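PDB 3OTN: SusD superfamily protein from Parabacteroides distasonis, which probably binds nutrients, most likely carbohydrates, at the outer membrane of the bacterium. Local coordinates for residues S18-T23 / T182-M187; I45-Y50 / K65-L70; F268-S273 / M329-Y334; V363-A368 / N387-R392. All coordinates share one frame; numbering follows the deposited sequence. Where two conformers were deposited one is given.

Contact 2 and contact 4 are buried and mostly apolar. In contact 2 an aromatic ring packs against a loop; in contact 4 leucine and isoleucine tips join two consecutive helices. Contacts 1 and 3 lie farther from the centre of the chain and are only partly buried. In contact 1 an arginine lies against a helix, in contact 3 a proline packs beside an edge strand while a selenomethionine meets a carbonyl. Contact 2 is nested within the chain loop closed by contact 1, yet their centres are about 34 Å apart. Contacts 2 and 3 touch directly, Ile45 CD1 lying 4.0 Å from Phe268 CZ. The four contacts share no helix or strand.

Contact 1: S18-T23 / T182-M187; sequences SALALT and TGRVSM
Thr23 grips the carbonyl oxygen of Ala19 twice, one turn back in helix 15-25, and turns its methyl to Arg184 of the loop. The backbone bond Thr23 N to Ala19 O is 3.0 Å; the hydroxyl bond Thr23 OG1 to Ala19 O is shorter, 2.8 Å. The two donors come from opposite faces of the carbonyl plane, the hydroxyl tilted 34° out of it. This is an early helix of the SusD fold, whose N-terminal part belongs to the TPR clan, meeting the loop that leads into helix 187-202, where Ser186 takes the N-cap position. Because the hydroxyl is turned back along the helix (chi1 -55°), Thr23 CG2 is swung anti to the backbone N and meets the guanidinium of Arg184 at its edge, 3.7 Å from NH2. Leu20 CD1 comes up obliquely to the same group, 3.8 Å from Arg184 NH2. A glycine in place of Thr23 would probably cost Ala19 O its second donor and open a gap beside the guanidinium edge. The arginine chain bends at chi3 (69°) to bring its head here. The methyls of Leu20 and Thr23 pack against a head already held by polar partners outside the two segments: Arg184 NH2 forms a salt bridge with Glu117 of helix 108-133, and Arg184 NH1 bonds to OD1 of Asn24, the residue that follows Thr23 in helix 15-25.

Contact 2: I45-Y50 / K65-L70; sequences ILLLEY and KDFQDL. With EDO (1,2-ethanediol), chain L.
Tyr50 and Phe67 make the main apolar contact. Tyr50 CB sits over one face of the Phe67 ring, a CH-pi contact 4.1 Å from the centroid and 28° off the ring normal; its closest ring atom is Phe67 CG, at 3.7 Å. The two rings themselves meet obliquely, planes at 54° and centroids 5.5 Å apart, with Tyr50 CD2 3.7 Å from Phe67 CD1. A second apolar touch comes from Leu47, whose CG lies anti to its backbone N (chi1 -176°), which lets CD1 reach to 3.9 Å from Phe67 CE2. Replacing Phe67 by an alanine would probably open a gap beside Tyr50 CB and take away the ring that Leu47 CD1 rests on.

The polar bonds lead away from the contact. Tyr50 OH is tied to Ser284 O. Helix 64-68 ends in a Schellman motif at Leu70, and Leu70 O accepts a 2.9 Å bond from O2 of an ethanediol probably left from the crystallisation liquor.

Within the SusD fold, the short helix 64-68 thus packs its phenylalanine on the loop between strands 42-43 and 55-56, while Leu47 also touches Ile79 and Trp82 of helix 79-100 and Ile132 of helix 108-133.

Contact 3: F268-S273 / M329-Y334; sequences FLPSRS and MDLNGY
Pro270 and Leu331 form the buried, more closely fitted part of this contact. Pro270 CG meets the fork of the leucine, 3.8 Å from Leu331 CD2 and 3.9 Å from Leu331 CD1, so both methyls bear on one ring carbon. The leucine's CG is anti to its carbonyl carbon (chi1 -54°), which aims the fork at the proline. Phe309 of strand 308-312 touches both residues.

Strand 329-331 is an outermost strand of a three-stranded antiparallel sheet in this SusD-family protein, with 308-312 in the middle and 334-336 on its far side. The 268-273 loop packs beside this sheet. After Leu331 the chain turns a corner, and an Asx turn leads into it: Asn332 N bonds to Asp330 OD1 at 2.8 Å, on the anti side and 30° out of the carboxylate plane.

The other end is partly exposed and rests on a single methyl. Selenomethionine Met329, bent at chi3 (58°), lays CE 3.4 Å from the carbonyl oxygen Ser273 O, while the two side chains come no nearer than 4.3 Å, from Met329 CE to Ser273 CB. The serine hydroxyl turns back into its own loop instead, where Ser273 OG donates to Pro270 O at 2.6 Å.

Contact 4: V363-A368 / N387-R392; sequences VLLMYA and NQIRGR. With EDO (1,2-ethanediol), chain S.
Leu365 and Ile389 carry the apolar side of this contact, reaching toward each other tip to tip. Ile389 CD1 comes up to the fork of the leucine, 3.5 Å from Leu365 CG and 3.6 Å from Leu365 CD2, while Leu365 CD1 stands slightly farther off at 4.0 Å. Ile389 CG1 lies beside its backbone N (chi1 -64°), with CD1 carried on outward to the other helix. Both residues are buried, and helix 403-418 closes in on them, Arg414 touching Leu365 and Asp417 touching Ile389. A looser approach lies alongside, where Leu364 CD1 comes only within 4.4 Å of Gln388 OE1.

The two segments belong to consecutive helices, 360-375 and 380-392, that run roughly antiparallel as a helical hairpin, consistent with the TPR-clan assignment of this SusD-family region. Leu364 also packs on Ile385 one turn before Gln388 and on Ile224 of helix 210-225, so the first helix is covered from more than one helix.

The polar interactions belong to the exposed Gln388. An ethanediol, probably from the crystallisation liquor, lies close to it and to Leu364, and is also bonded to Tyr360 OH and Gln381 NE2. In the conformer described, one of two, Gln388 NE2 donates to O1 of the ethanediol at 3.1 Å, with a fairly straight angle of 163°.

Contact 1: S18-T23 / T182-M187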
loop_
_atom_site.group_PDB
_atom_site.type_symbol
_atom_site.label_atom_id
_atom_site.label_comp_id
_atom_site.label_asym_id
_atom_site.label_seq_id
_atom_site.Cartn_x
_atom_site.Cartn_y
_atom_site.Cartn_z
ATOM N N SER A 18 -6.387 27.692 -12.765
ATOM C CA SER A 18 -4.949 27.717 -12.429
ATOM C C SER A 18 -4.687 27.024 -11.079
ATOM O O SER A 18 -3.815 26.167 -10.987
ATOM C CB SER A 18 -4.423 29.138 -12.444
ATOM O OG SER A 18 -3.059 29.154 -12.095
ATOM N N ALA A 19 -5.489 27.375 -10.076
ATOM C CA ALA A 19 -5.451 26.744 -8.747
ATOM C C ALA A 19 -5.749 25.245 -8.807
ATOM O O ALA A 19 -5.093 24.464 -8.167
ATOM C CB ALA A 19 -6.471 27.465 -7.791
ATOM N N LEU A 20 -6.747 24.839 -9.597
ATOM C CA LEU A 20 -7.063 23.414 -9.755
ATOM C C LEU A 20 -5.894 22.628 -10.394
ATOM O O LEU A 20 -5.567 21.497 -9.949
ATOM C CB LEU A 20 -8.365 23.244 -10.558
ATOM C CG LEU A 20 -8.900 21.841 -10.827
ATOM C CD1 LEU A 20 -9.052 21.019 -9.545
ATOM C CD2 LEU A 20 -10.260 21.944 -11.535
ATOM N N ALA A 21 -5.273 23.231 -11.413
ATOM C CA ALA A 21 -4.124 22.626 -12.083
ATOM C C ALA A 21 -2.943 22.451 -11.110
ATOM O O ALA A 21 -2.325 21.377 -11.058
ATOM C CB ALA A 21 -3.714 23.446 -13.347
ATOM N N LEU A 22 -2.656 23.468 -10.317
ATOM C CA LEU A 22 -1.615 23.358 -9.269
ATOM C C LEU A 22 -1.945 22.228 -8.302
ATOM O O LEU A 22 -1.083 21.408 -7.984
ATOM C CB LEU A 22 -1.499 24.660 -8.468
ATOM C CG LEU A 22 -0.836 25.837 -9.161
ATOM C CD1 LEU A 22 -1.226 27.124 -8.401
ATOM C CD2 LEU A 22 0.708 25.619 -9.251
ATOM N N THR A 23 -3.209 22.177 -7.854
ATOM C CA THR A 23 -3.678 21.137 -6.916
ATOM C C THR A 23 -3.566 19.767 -7.530
ATOM O O THR A 23 -3.020 18.839 -6.896
ATOM C CB THR A 23 -5.098 21.400 -6.485
ATOM O OG1 THR A 23 -5.139 22.733 -5.952
ATOM C CG2 THR A 23 -5.604 20.373 -5.437
ATOM N N THR A 182 -14.901 10.237 -6.724
ATOM C CA THR A 182 -14.284 10.470 -8.015
ATOM C C THR A 182 -12.783 10.320 -7.961
ATOM O O THR A 182 -12.152 10.399 -8.973
ATOM C CB THR A 182 -14.596 11.883 -8.563
ATOM O OG1 THR A 182 -13.961 12.859 -7.741
ATOM C CG2 THR A 182 -16.124 12.129 -8.617
ATOM N N GLY A 183 -12.205 10.121 -6.787
ATOM C CA GLY A 183 -10.781 9.884 -6.671
ATOM C C GLY A 183 -10.034 11.011 -5.962
ATOM O O GLY A 183 -8.858 10.854 -5.688
ATOM N N ARG A 184 -10.702 12.112 -5.609
ATOM C CA ARG A 184 -9.975 13.252 -4.965
ATOM C C ARG A 184 -9.719 12.935 -3.487
ATOM O O ARG A 184 -10.385 12.070 -2.912
ATOM C CB ARG A 184 -10.767 14.537 -5.115
ATOM C CG ARG A 184 -11.015 14.860 -6.599
ATOM C CD ARG A 184 -11.295 16.280 -6.817
ATOM N NE ARG A 184 -10.118 17.123 -6.581
ATOM C CZ ARG A 184 -9.152 17.397 -7.462
ATOM N NH1 ARG A 184 -9.129 16.885 -8.700
ATOM N NH2 ARG A 184 -8.186 18.234 -7.104
ATOM N N VAL A 185 -8.698 13.573 -2.928
ATOM C CA VAL A 185 -8.440 13.519 -1.495
ATOM C C VAL A 185 -9.698 14.017 -0.725
ATOM O O VAL A 185 -10.382 14.932 -1.171
ATOM C CB VAL A 185 -7.198 14.390 -1.148
ATOM C CG1 VAL A 185 -7.009 14.504 0.349
ATOM C CG2 VAL A 185 -5.957 13.789 -1.851
ATOM N N SER A 186 -10.022 13.373 0.388
ATOM C CA SER A 186 -11.182 13.708 1.217
ATOM C C SER A 186 -10.721 13.685 2.665
ATOM O O SER A 186 -9.630 13.215 2.951
ATOM C CB SER A 186 -12.258 12.629 1.054
ATOM O OG SER A 186 -11.768 11.345 1.459
HETATM N N MSE A 187 -11.567 14.136 3.582
HETATM C CA MSE A 187 -11.203 14.062 4.998
HETATM C C MSE A 187 -11.061 12.613 5.436
HETATM O O MSE A 187 -10.231 12.302 6.294
HETATM C CB MSE A 187 -12.221 14.782 5.873
HETATM C CG MSE A 187 -11.717 15.000 7.266
HETATM SE SE MSE A 187 -10.357 16.373 7.147
HETATM C CE MSE A 187 -11.514 17.902 6.884
#

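Contact 2: I45-Y50 / K65-L70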
loop_
_atom_site.group_PDB
_atom_site.type_symbol
_atom_site.label_atom_id
_atom_site.label_comp_id
_atom_site.label_asym_id
_atom_site.label_seq_id
_atom_site.Cartn_x
_atom_site.Cartn_y
_atom_site.Cartn_z
ATOM N N ILE A 45 5.005 -1.970 -6.877
ATOM C CA ILE A 45 4.354 -2.745 -5.812
ATOM C C ILE A 45 5.153 -3.943 -5.335
ATOM O O ILE A 45 4.969 -4.395 -4.200
ATOM C CB ILE A 45 2.922 -3.236 -6.151
ATOM C CG1 ILE A 45 2.907 -4.332 -7.234
ATOM C CG2 ILE A 45 2.001 -2.045 -6.487
ATOM C CD1 ILE A 45 1.475 -4.885 -7.481
ATOM N N LEU A 46 6.057 -4.439 -6.181
ATOM C CA LEU A 46 6.838 -5.609 -5.833
ATOM C C LEU A 46 7.819 -5.369 -4.701
ATOM O O LEU A 46 8.109 -6.325 -3.967
ATOM C CB LEU A 46 7.570 -6.188 -7.053
ATOM C CG LEU A 46 6.763 -6.658 -8.249
ATOM C CD1 LEU A 46 7.673 -7.017 -9.392
ATOM C CD2 LEU A 46 5.809 -7.843 -7.918
ATOM N N LEU A 47 8.323 -4.136 -4.556
ATOM C CA LEU A 47 9.291 -3.805 -3.495
ATOM C C LEU A 47 8.752 -4.155 -2.122
ATOM O O LEU A 47 9.492 -4.652 -1.260
ATOM C CB LEU A 47 9.666 -2.302 -3.499
ATOM C CG LEU A 47 10.760 -1.852 -2.490
ATOM C CD1 LEU A 47 12.117 -2.531 -2.757
ATOM C CD2 LEU A 47 10.947 -0.321 -2.477
ATOM N N LEU A 48 7.463 -3.878 -1.932
ATOM C CA LEU A 48 6.789 -4.066 -0.653
ATOM C C LEU A 48 6.217 -5.462 -0.456
ATOM O O LEU A 48 5.691 -5.748 0.603
ATOM C CB LEU A 48 5.701 -3.013 -0.477
ATOM C CG LEU A 48 6.108 -1.537 -0.647
ATOM C CD1 LEU A 48 4.885 -0.648 -0.500
ATOM C CD2 LEU A 48 7.191 -1.121 0.325
ATOM N N GLU A 49 6.317 -6.322 -1.464
ATOM C CA GLU A 49 5.912 -7.724 -1.337
ATOM C C GLU A 49 7.052 -8.705 -1.326
ATOM O O GLU A 49 6.904 -9.830 -0.819
ATOM C CB GLU A 49 4.938 -8.095 -2.457
ATOM C CG GLU A 49 3.638 -7.219 -2.458
ATOM C CD GLU A 49 2.828 -7.338 -1.174
ATOM O OE1 GLU A 49 2.805 -8.423 -0.536
ATOM O OE2 GLU A 49 2.189 -6.342 -0.789
ATOM N N TYR A 50 8.181 -8.322 -1.898
ATOM C CA TYR A 50 9.284 -9.297 -2.049
ATOM C C TYR A 50 10.044 -9.645 -0.798
ATOM O O TYR A 50 10.725 -10.684 -0.794
ATOM C CB TYR A 50 10.226 -8.889 -3.168
ATOM C CG TYR A 50 9.781 -9.207 -4.587
ATOM C CD1 TYR A 50 8.704 -10.052 -4.877
ATOM C CD2 TYR A 50 10.529 -8.729 -5.660
ATOM C CE1 TYR A 50 8.402 -10.384 -6.193
ATOM C CE2 TYR A 50 10.208 -9.036 -6.964
ATOM C CZ TYR A 50 9.137 -9.854 -7.225
ATOM O OH TYR A 50 8.877 -10.159 -8.549
ATOM N N LYS A 65 15.204 -12.618 -7.122
ATOM C CA LYS A 65 16.411 -13.288 -6.609
ATOM C C LYS A 65 17.191 -12.521 -5.541
ATOM O O LYS A 65 17.555 -13.115 -4.537
ATOM C CB LYS A 65 17.389 -13.682 -7.741
ATOM N N ASP A 66 17.484 -11.235 -5.775
ATOM C CA ASP A 66 18.189 -10.394 -4.765
ATOM C C ASP A 66 17.469 -10.464 -3.382
ATOM O O ASP A 66 18.102 -10.576 -2.333
ATOM C CB ASP A 66 18.210 -8.914 -5.167
ATOM C CG ASP A 66 19.345 -8.530 -6.098
ATOM O OD1 ASP A 66 20.006 -9.401 -6.690
ATOM O OD2 ASP A 66 19.517 -7.300 -6.260
ATOM N N PHE A 67 16.150 -10.371 -3.424
ATOM C CA PHE A 67 15.302 -10.336 -2.234
ATOM C C PHE A 67 15.274 -11.726 -1.584
ATOM O O PHE A 67 15.486 -11.838 -0.384
ATOM C CB PHE A 67 13.893 -9.833 -2.570
ATOM C CG PHE A 67 13.884 -8.456 -3.205
ATOM C CD1 PHE A 67 14.061 -8.320 -4.560
ATOM C CD2 PHE A 67 13.767 -7.311 -2.440
ATOM C CE1 PHE A 67 14.097 -7.082 -5.176
ATOM C CE2 PHE A 67 13.815 -6.043 -3.046
ATOM C CZ PHE A 67 13.961 -5.945 -4.429
ATOM N N GLN A 68 15.052 -12.773 -2.380
ATOM C CA GLN A 68 15.142 -14.165 -1.852
ATOM C C GLN A 68 16.482 -14.526 -1.220
ATOM O O GLN A 68 16.538 -15.261 -0.230
ATOM C CB GLN A 68 14.839 -15.198 -2.947
ATOM C CG GLN A 68 14.551 -16.587 -2.404
ATOM C CD GLN A 68 14.037 -17.528 -3.477
ATOM O OE1 GLN A 68 14.621 -17.623 -4.546
ATOM N NE2 GLN A 68 12.933 -18.224 -3.192
ATOM N N ASP A 69 17.561 -14.030 -1.813
ATOM C CA ASP A 69 18.900 -14.381 -1.370
ATOM C C ASP A 69 19.429 -13.505 -0.243
ATOM O O ASP A 69 20.548 -13.730 0.238
ATOM C CB ASP A 69 19.871 -14.334 -2.555
ATOM C CG ASP A 69 19.614 -15.443 -3.571
ATOM O OD1 ASP A 69 18.904 -16.414 -3.241
ATOM O OD2 ASP A 69 20.134 -15.329 -4.691
ATOM N N LEU A 70 18.645 -12.513 0.178
ATOM C CA LEU A 70 19.134 -11.496 1.106
ATOM C C LEU A 70 20.428 -10.855 0.576
ATOM O O LEU A 70 21.432 -10.752 1.290
ATOM C CB LEU A 70 19.283 -12.076 2.515
ATOM C CG LEU A 70 18.189 -11.696 3.516
ATOM C CD1 LEU A 70 16.802 -12.004 3.041
ATOM C CD2 LEU A 70 18.490 -12.400 4.841
HETATM C C1 EDO L . 22.174 -6.827 2.249
HETATM O O1 EDO L . 21.203 -7.345 1.348
HETATM C C2 EDO L . 23.337 -7.790 2.310
HETATM O O2 EDO L . 22.864 -8.941 2.996
#

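Contact 3: F268-S273 / M329-Y334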
loop_
_atom_site.group_PDB
_atom_site.type_symbol
_atom_site.label_atom_id
_atom_site.label_comp_id
_atom_site.label_asym_id
_atom_site.label_seq_id
_atom_site.Cartn_x
_atom_site.Cartn_y
_atom_site.Cartn_z
ATOM N N PHE A 268 0.105 -10.850 -11.538
ATOM C CA PHE A 268 -0.397 -11.983 -10.757
ATOM C C PHE A 268 -0.735 -13.219 -11.573
ATOM O O PHE A 268 -0.924 -14.302 -11.010
ATOM C CB PHE A 268 -1.646 -11.559 -9.987
ATOM C CG PHE A 268 -1.446 -10.323 -9.156
ATOM C CD1 PHE A 268 -0.895 -10.396 -7.895
ATOM C CD2 PHE A 268 -1.789 -9.078 -9.656
ATOM C CE1 PHE A 268 -0.694 -9.247 -7.127
ATOM C CE2 PHE A 268 -1.590 -7.934 -8.902
ATOM C CZ PHE A 268 -1.046 -8.016 -7.634
ATOM N N LEU A 269 -0.775 -13.084 -12.893
ATOM C CA LEU A 269 -1.274 -14.139 -13.759
ATOM C C LEU A 269 -0.125 -15.099 -14.003
ATOM O O LEU A 269 0.997 -14.637 -14.090
ATOM C CB LEU A 269 -1.765 -13.561 -15.092
ATOM C CG LEU A 269 -2.892 -12.517 -15.075
ATOM C CD1 LEU A 269 -3.244 -11.994 -16.503
ATOM C CD2 LEU A 269 -4.084 -13.081 -14.366
ATOM N N PRO A 270 -0.385 -16.422 -14.082
ATOM C CA PRO A 270 0.691 -17.426 -14.266
ATOM C C PRO A 270 1.514 -17.192 -15.505
ATOM O O PRO A 270 0.950 -17.018 -16.583
ATOM C CB PRO A 270 -0.070 -18.784 -14.355
ATOM C CG PRO A 270 -1.497 -18.442 -14.490
ATOM C CD PRO A 270 -1.689 -17.074 -13.895
ATOM N N SER A 271 2.833 -17.186 -15.348
ATOM C CA SER A 271 3.739 -16.780 -16.421
ATOM C C SER A 271 3.585 -17.596 -17.693
ATOM O O SER A 271 3.501 -18.827 -17.638
ATOM C CB SER A 271 5.208 -16.874 -15.995
ATOM O OG SER A 271 6.030 -16.193 -16.950
ATOM N N ARG A 272 3.555 -16.893 -18.827
ATOM C CA ARG A 272 3.503 -17.502 -20.155
ATOM C C ARG A 272 2.487 -18.677 -20.218
ATOM O O ARG A 272 2.751 -19.682 -20.824
ATOM C CB ARG A 272 4.933 -17.924 -20.609
ATOM C CG ARG A 272 5.964 -16.743 -20.786
ATOM C CD ARG A 272 7.235 -17.176 -21.569
ATOM N N SER A 273 1.321 -18.509 -19.584
ATOM C CA SER A 273 0.271 -19.547 -19.481
ATOM C C SER A 273 -0.801 -19.516 -20.588
ATOM O O SER A 273 -1.472 -20.522 -20.849
ATOM C CB SER A 273 -0.454 -19.388 -18.149
ATOM O OG SER A 273 -0.992 -18.065 -18.017
HETATM N N MSE A 329 -7.633 -25.725 -17.880
HETATM C CA MSE A 329 -6.195 -25.747 -17.637
HETATM C C MSE A 329 -5.970 -25.726 -16.126
HETATM O O MSE A 329 -6.358 -24.762 -15.421
HETATM C CB MSE A 329 -5.506 -24.515 -18.208
HETATM C CG MSE A 329 -5.081 -24.596 -19.681
HETATM SE SE MSE A 329 -4.335 -22.860 -20.202
HETATM C CE MSE A 329 -2.951 -22.875 -18.846
ATOM N N ASP A 330 -5.318 -26.778 -15.651
ATOM C CA ASP A 330 -4.782 -26.838 -14.319
ATOM C C ASP A 330 -3.539 -25.944 -14.323
ATOM O O ASP A 330 -2.637 -26.149 -15.121
ATOM C CB ASP A 330 -4.427 -28.304 -13.997
ATOM C CG ASP A 330 -4.127 -28.531 -12.537
ATOM O OD1 ASP A 330 -3.620 -27.604 -11.865
ATOM O OD2 ASP A 330 -4.386 -29.669 -12.075
ATOM N N LEU A 331 -3.470 -24.965 -13.431
ATOM C CA LEU A 331 -2.281 -24.092 -13.349
ATOM C C LEU A 331 -1.162 -24.692 -12.493
ATOM O O LEU A 331 -0.068 -24.121 -12.406
ATOM C CB LEU A 331 -2.670 -22.719 -12.807
ATOM C CG LEU A 331 -3.794 -22.003 -13.559
ATOM C CD1 LEU A 331 -4.180 -20.717 -12.795
ATOM C CD2 LEU A 331 -3.385 -21.738 -14.993
ATOM N N ASN A 332 -1.447 -25.814 -11.850
ATOM C CA ASN A 332 -0.463 -26.582 -11.071
ATOM C C ASN A 332 0.187 -25.749 -9.961
ATOM O O ASN A 332 1.386 -25.827 -9.737
ATOM C CB ASN A 332 0.630 -27.196 -11.982
ATOM C CG ASN A 332 0.064 -28.047 -13.089
ATOM O OD1 ASN A 332 0.370 -27.824 -14.264
ATOM N ND2 ASN A 332 -0.772 -29.037 -12.732
ATOM N N GLY A 333 -0.622 -24.974 -9.254
ATOM C CA GLY A 333 -0.123 -24.151 -8.145
ATOM C C GLY A 333 -1.146 -23.124 -7.747
ATOM O O GLY A 333 -2.141 -22.939 -8.447
ATOM N N TYR A 334 -0.896 -22.438 -6.639
ATOM C CA TYR A 334 -1.740 -21.310 -6.256
ATOM C C TYR A 334 -1.273 -20.022 -6.936
ATOM O O TYR A 334 -0.081 -19.734 -7.016
ATOM C CB TYR A 334 -1.726 -21.099 -4.745
ATOM C CG TYR A 334 -2.133 -22.320 -3.930
ATOM C CD1 TYR A 334 -3.433 -22.811 -3.975
ATOM C CD2 TYR A 334 -1.230 -22.920 -3.044
ATOM C CE1 TYR A 334 -3.818 -23.914 -3.192
ATOM C CE2 TYR A 334 -1.596 -24.017 -2.270
ATOM C CZ TYR A 334 -2.891 -24.503 -2.333
ATOM O OH TYR A 334 -3.225 -25.591 -1.534
#

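Contact 4: V363-A368 / N387-R392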
loop_
_atom_site.group_PDB
_atom_site.type_symbol
_atom_site.label_atom_id
_atom_site.label_comp_id
_atom_site.label_asym_id
_atom_site.label_seq_id
_atom_site.Cartn_x
_atom_site.Cartn_y
_atom_site.Cartn_z
ATOM N N VAL A 363 -8.741 0.408 7.759
ATOM C CA VAL A 363 -9.006 1.412 8.788
ATOM C C VAL A 363 -9.644 0.754 10.026
ATOM O O VAL A 363 -9.268 1.085 11.136
ATOM C CB VAL A 363 -9.850 2.573 8.289
ATOM C CG1 VAL A 363 -10.191 3.532 9.461
ATOM C CG2 VAL A 363 -9.116 3.323 7.179
ATOM N N LEU A 364 -10.611 -0.139 9.827
ATOM C CA LEU A 364 -11.220 -0.890 10.934
ATOM C C LEU A 364 -10.173 -1.693 11.755
ATOM O O LEU A 364 -10.154 -1.650 12.999
ATOM C CB LEU A 364 -12.285 -1.848 10.407
ATOM C CG LEU A 364 -13.530 -1.273 9.711
ATOM C CD1 LEU A 364 -14.591 -2.348 9.495
ATOM C CD2 LEU A 364 -14.087 -0.117 10.522
ATOM N N LEU A 365 -9.291 -2.399 11.062
ATOM C CA LEU A 365 -8.268 -3.175 11.761
ATOM C C LEU A 365 -7.233 -2.243 12.419
ATOM O O LEU A 365 -6.724 -2.566 13.472
ATOM C CB LEU A 365 -7.607 -4.160 10.807
ATOM C CG LEU A 365 -8.539 -5.290 10.349
ATOM C CD1 LEU A 365 -7.910 -6.017 9.156
ATOM C CD2 LEU A 365 -8.772 -6.264 11.507
HETATM N N MSE A 366 -6.930 -1.087 11.815
HETATM C CA MSE A 366 -6.092 -0.068 12.481
HETATM C C MSE A 366 -6.746 0.465 13.741
HETATM O O MSE A 366 -6.049 0.673 14.726
HETATM C CB MSE A 366 -5.730 1.084 11.536
HETATM C CG MSE A 366 -4.745 0.685 10.459
HETATM SE SE MSE A 366 -3.971 2.271 9.628
HETATM C CE MSE A 366 -5.530 2.994 8.782
ATOM N N TYR A 367 -8.074 0.658 13.726
ATOM C CA TYR A 367 -8.783 1.017 14.963
ATOM C C TYR A 367 -8.622 -0.060 16.039
ATOM O O TYR A 367 -8.231 0.274 17.172
ATOM C CB TYR A 367 -10.285 1.321 14.782
ATOM C CG TYR A 367 -10.945 1.633 16.135
ATOM C CD1 TYR A 367 -10.844 2.894 16.715
ATOM C CD2 TYR A 367 -11.616 0.642 16.850
ATOM C CE1 TYR A 367 -11.402 3.155 17.982
ATOM C CE2 TYR A 367 -12.190 0.899 18.089
ATOM C CZ TYR A 367 -12.070 2.165 18.647
ATOM O OH TYR A 367 -12.625 2.408 19.868
ATOM N N ALA A 368 -8.947 -1.319 15.714
ATOM C CA ALA A 368 -8.815 -2.439 16.678
ATOM C C ALA A 368 -7.398 -2.514 17.256
ATOM O O ALA A 368 -7.231 -2.708 18.463
ATOM C CB ALA A 368 -9.193 -3.791 16.057
ATOM N N ASN A 387 -14.971 -9.697 14.448
ATOM C CA ASN A 387 -16.034 -10.657 14.096
ATOM C C ASN A 387 -16.718 -10.415 12.740
ATOM O O ASN A 387 -17.139 -11.365 12.092
ATOM C CB ASN A 387 -17.058 -10.749 15.224
ATOM C CG ASN A 387 -16.494 -11.426 16.466
ATOM O OD1 ASN A 387 -15.555 -12.220 16.395
ATOM N ND2 ASN A 387 -17.072 -11.119 17.606
ATOM N N GLN A 388 -16.811 -9.152 12.319
ATOM C CA GLN A 388 -17.352 -8.810 10.996
ATOM C C GLN A 388 -16.416 -9.316 9.895
ATOM O O GLN A 388 -16.867 -9.911 8.931
ATOM C CB GLN A 388 -17.588 -7.293 10.871
ATOM C CG GLN A 388 -18.765 -6.760 11.722
ATOM C CD GLN A 388 -18.588 -5.289 12.127
ATOM O OE1 GLN A 388 -17.650 -4.617 11.675
ATOM N NE2 GLN A 388 -19.479 -4.793 12.996
ATOM N N ILE A 389 -15.105 -9.090 10.062
ATOM C CA ILE A 389 -14.087 -9.518 9.081
ATOM C C ILE A 389 -14.013 -11.028 9.011
ATOM O O ILE A 389 -14.006 -11.602 7.936
ATOM C CB ILE A 389 -12.709 -8.794 9.319
ATOM C CG1 ILE A 389 -12.913 -7.274 9.089
ATOM C CG2 ILE A 389 -11.605 -9.366 8.414
ATOM C CD1 ILE A 389 -11.824 -6.391 9.691
ATOM N N ARG A 390 -14.042 -11.675 10.164
ATOM C CA ARG A 390 -14.101 -13.120 10.238
ATOM C C ARG A 390 -15.397 -13.673 9.618
ATOM O O ARG A 390 -15.340 -14.634 8.861
ATOM C CB ARG A 390 -13.925 -13.595 11.694
ATOM C CG ARG A 390 -12.479 -13.452 12.213
ATOM C CD ARG A 390 -12.383 -13.828 13.721
ATOM N NE ARG A 390 -12.780 -15.205 13.918
ATOM C CZ ARG A 390 -11.998 -16.282 13.751
ATOM N NH1 ARG A 390 -10.695 -16.197 13.444
ATOM N NH2 ARG A 390 -12.530 -17.480 13.916
ATOM N N GLY A 391 -16.538 -13.041 9.911
ATOM C CA GLY A 391 -17.852 -13.460 9.357
ATOM C C GLY A 391 -17.930 -13.410 7.832
ATOM O O GLY A 391 -18.450 -14.319 7.206
ATOM N N ARG A 392 -17.409 -12.340 7.235
ATOM C CA ARG A 392 -17.279 -12.258 5.797
ATOM C C ARG A 392 -16.441 -13.432 5.249
ATOM O O ARG A 392 -16.749 -13.954 4.181
ATOM C CB ARG A 392 -16.657 -10.929 5.411
ATOM C CG ARG A 392 -16.461 -10.754 3.923
ATOM C CD ARG A 392 -16.089 -9.356 3.595
ATOM N NE ARG A 392 -14.854 -8.879 4.210
ATOM C CZ ARG A 392 -14.470 -7.595 4.220
ATOM N NH1 ARG A 392 -15.214 -6.654 3.637
ATOM N NH2 ARG A 392 -13.315 -7.241 4.784
HETATM C C1 EDO S . -18.332 -0.885 12.602
HETATM O O1 EDO S . -18.790 -1.855 13.551
HETATM C C2 EDO S . -18.163 -1.542 11.239
HETATM O O2 EDO S . -18.442 -0.582 10.211
#